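PDB 5T3O: ribose-phosphate pyrophosphokinase from Thermus thermophilus, which probably makes phosphoribosyl pyrophosphate by transferring the pyrophosphoryl group of ATP to the 1-hydroxyl of ribose 5-phosphate. Local coordinates for residues A[119-124]-A[139-144]. Sequence-based numbering, arbitrary orientation.
Sequences ADRVLT and PVDHLS
The guanidinium of R121 has CB of P139 over one face, 3.8 Å from NH2, while OD2 of D141 approaches obliquely and forms a salt bridge with NH1 at 2.8 Å. Carboxylate and guanidinium planes lie only 17° apart. With CG of R121 set between its backbone N and carbonyl carbon (chi1 43°) and a bend at chi3, the chain reaches the neighbouring strand. Both charged groups also face a second subunit, where NH2 of R121 donates a hydrogen bond to OG of S79 and R47 pairs with OD1 of D141. A leucine in place of R121 would probably leave OD2 of D141 without this cationic mate and S79 of the second subunit without its NH2 partner. Beyond D141, CD2 of L123 presses tightly on CD2 of L143 (3.5 Å), beside F289 and I293 of helix 286-298. On the face opposite L123 and D141, V122 and V140 meet, CB to CB at 3.9 Å. Between the two layers of side chains, backbone N-H and C=O groups pair in the parallel pattern: V122 N to P139 O, D141 N to V122 O, T124 N to D141 O, L143 N to T124 O. Strand 140-143, outermost within the chain, thus joins 121-125 in the five-stranded parallel sheet of the N-terminal PRTase-like domain.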
loop_
_atom_site.group_PDB
_atom_site.type_symbol
_atom_site.label_atom_id
_atom_site.label_comp_id
_atom_site.label_asym_id
_atom_site.label_seq_id
_atom_site.Cartn_x
_atom_site.Cartn_y
_atom_site.Cartn_z
ATOM N N ALA A 119 -8.257 -4.907 -10.841
ATOM C CA ALA A 119 -7.800 -5.390 -12.148
ATOM C C ALA A 119 -6.368 -5.883 -12.039
ATOM O O ALA A 119 -5.539 -5.174 -11.499
ATOM C CB ALA A 119 -7.874 -4.279 -13.186
ATOM N N ASP A 120 -6.100 -7.094 -12.535
ATOM C CA ASP A 120 -4.741 -7.657 -12.584
ATOM C C ASP A 120 -4.012 -7.296 -13.871
ATOM O O ASP A 120 -2.786 -7.270 -13.893
ATOM C CB ASP A 120 -4.786 -9.182 -12.455
ATOM C CG ASP A 120 -5.414 -9.630 -11.165
ATOM O OD1 ASP A 120 -4.990 -9.146 -10.090
ATOM O OD2 ASP A 120 -6.343 -10.459 -11.208
ATOM N N ARG A 121 -4.759 -7.049 -14.948
ATOM C CA ARG A 121 -4.169 -6.595 -16.207
ATOM C C ARG A 121 -5.180 -5.867 -17.093
ATOM O O ARG A 121 -6.395 -5.924 -16.871
ATOM C CB ARG A 121 -3.521 -7.769 -16.982
ATOM C CG ARG A 121 -4.342 -9.045 -16.998
ATOM C CD ARG A 121 -3.849 -10.098 -18.010
ATOM N NE ARG A 121 -2.455 -10.458 -17.790
ATOM C CZ ARG A 121 -1.395 -10.015 -18.470
ATOM N NH1 ARG A 121 -1.489 -9.174 -19.494
ATOM N NH2 ARG A 121 -0.199 -10.433 -18.105
ATOM N N VAL A 122 -4.637 -5.176 -18.088
ATOM C CA VAL A 122 -5.412 -4.468 -19.075
ATOM C C VAL A 122 -5.064 -5.024 -20.458
ATOM O O VAL A 122 -3.900 -5.302 -20.752
ATOM C CB VAL A 122 -5.136 -2.948 -18.998
ATOM C CG1 VAL A 122 -5.837 -2.190 -20.122
ATOM C CG2 VAL A 122 -5.569 -2.406 -17.640
ATOM N N LEU A 123 -6.101 -5.183 -21.286
ATOM C CA LEU A 123 -5.964 -5.470 -22.710
ATOM C C LEU A 123 -6.646 -4.333 -23.482
ATOM O O LEU A 123 -7.851 -4.124 -23.349
ATOM C CB LEU A 123 -6.631 -6.806 -23.036
ATOM C CG LEU A 123 -6.149 -7.648 -24.228
ATOM C CD1 LEU A 123 -7.313 -8.461 -24.769
ATOM C CD2 LEU A 123 -5.489 -6.857 -25.350
ATOM N N THR A 124 -5.876 -3.605 -24.287
ATOM C CA THR A 124 -6.389 -2.427 -24.992
ATOM C C THR A 124 -5.795 -2.288 -26.404
ATOM O O THR A 124 -4.797 -2.933 -26.733
ATOM C CB THR A 124 -6.139 -1.154 -24.153
ATOM O OG1 THR A 124 -6.877 -0.055 -24.698
ATOM C CG2 THR A 124 -4.647 -0.800 -24.085
ATOM N N PRO A 139 0.270 -5.118 -15.729
ATOM C CA PRO A 139 0.596 -5.339 -17.149
ATOM C C PRO A 139 -0.521 -4.878 -18.079
ATOM O O PRO A 139 -1.695 -5.194 -17.826
ATOM C CB PRO A 139 0.749 -6.865 -17.252
ATOM C CG PRO A 139 1.001 -7.332 -15.869
ATOM C CD PRO A 139 0.296 -6.377 -14.959
ATOM N N VAL A 140 -0.162 -4.126 -19.120
ATOM C CA VAL A 140 -1.101 -3.825 -20.203
ATOM C C VAL A 140 -0.587 -4.421 -21.529
ATOM O O VAL A 140 0.536 -4.155 -21.966
ATOM C CB VAL A 140 -1.501 -2.314 -20.302
ATOM C CG1 VAL A 140 -1.116 -1.546 -19.042
ATOM C CG2 VAL A 140 -0.954 -1.608 -21.532
ATOM N N ASP A 141 -1.421 -5.254 -22.138
ATOM C CA ASP A 141 -1.182 -5.741 -23.487
ATOM C C ASP A 141 -1.815 -4.726 -24.449
ATOM O O ASP A 141 -3.001 -4.419 -24.343
ATOM C CB ASP A 141 -1.738 -7.158 -23.648
ATOM C CG ASP A 141 -0.895 -8.200 -22.905
ATOM O OD1 ASP A 141 0.353 -8.096 -22.955
ATOM O OD2 ASP A 141 -1.468 -9.113 -22.262
ATOM N N HIS A 142 -0.989 -4.203 -25.355
ATOM C CA HIS A 142 -1.298 -3.044 -26.195
ATOM C C HIS A 142 -1.370 -3.523 -27.646
ATOM O O HIS A 142 -0.358 -3.547 -28.347
ATOM C CB HIS A 142 -0.189 -1.995 -25.999
ATOM C CG HIS A 142 -0.420 -0.687 -26.697
ATOM N ND1 HIS A 142 0.155 0.488 -26.259
ATOM C CD2 HIS A 142 -1.133 -0.363 -27.805
ATOM C CE1 HIS A 142 -0.198 1.477 -27.060
ATOM N NE2 HIS A 142 -0.978 0.986 -28.007
ATOM N N LEU A 143 -2.575 -3.901 -28.074
ATOM C CA LEU A 143 -2.833 -4.355 -29.451
ATOM C C LEU A 143 -2.705 -3.227 -30.484
ATOM O O LEU A 143 -3.112 -2.090 -30.227
ATOM C CB LEU A 143 -4.223 -4.993 -29.561
ATOM C CG LEU A 143 -4.402 -6.479 -29.219
ATOM C CD1 LEU A 143 -3.418 -7.001 -28.179
ATOM C CD2 LEU A 143 -5.842 -6.746 -28.803
ATOM N N SER A 144 -2.143 -3.557 -31.651
ATOM C CA SER A 144 -1.930 -2.590 -32.737
ATOM C C SER A 144 -2.994 -2.759 -33.824
ATOM O O SER A 144 -3.423 -3.877 -34.111
ATOM C CB SER A 144 -0.527 -2.745 -33.333
ATOM O OG SER A 144 -0.126 -1.546 -33.976
#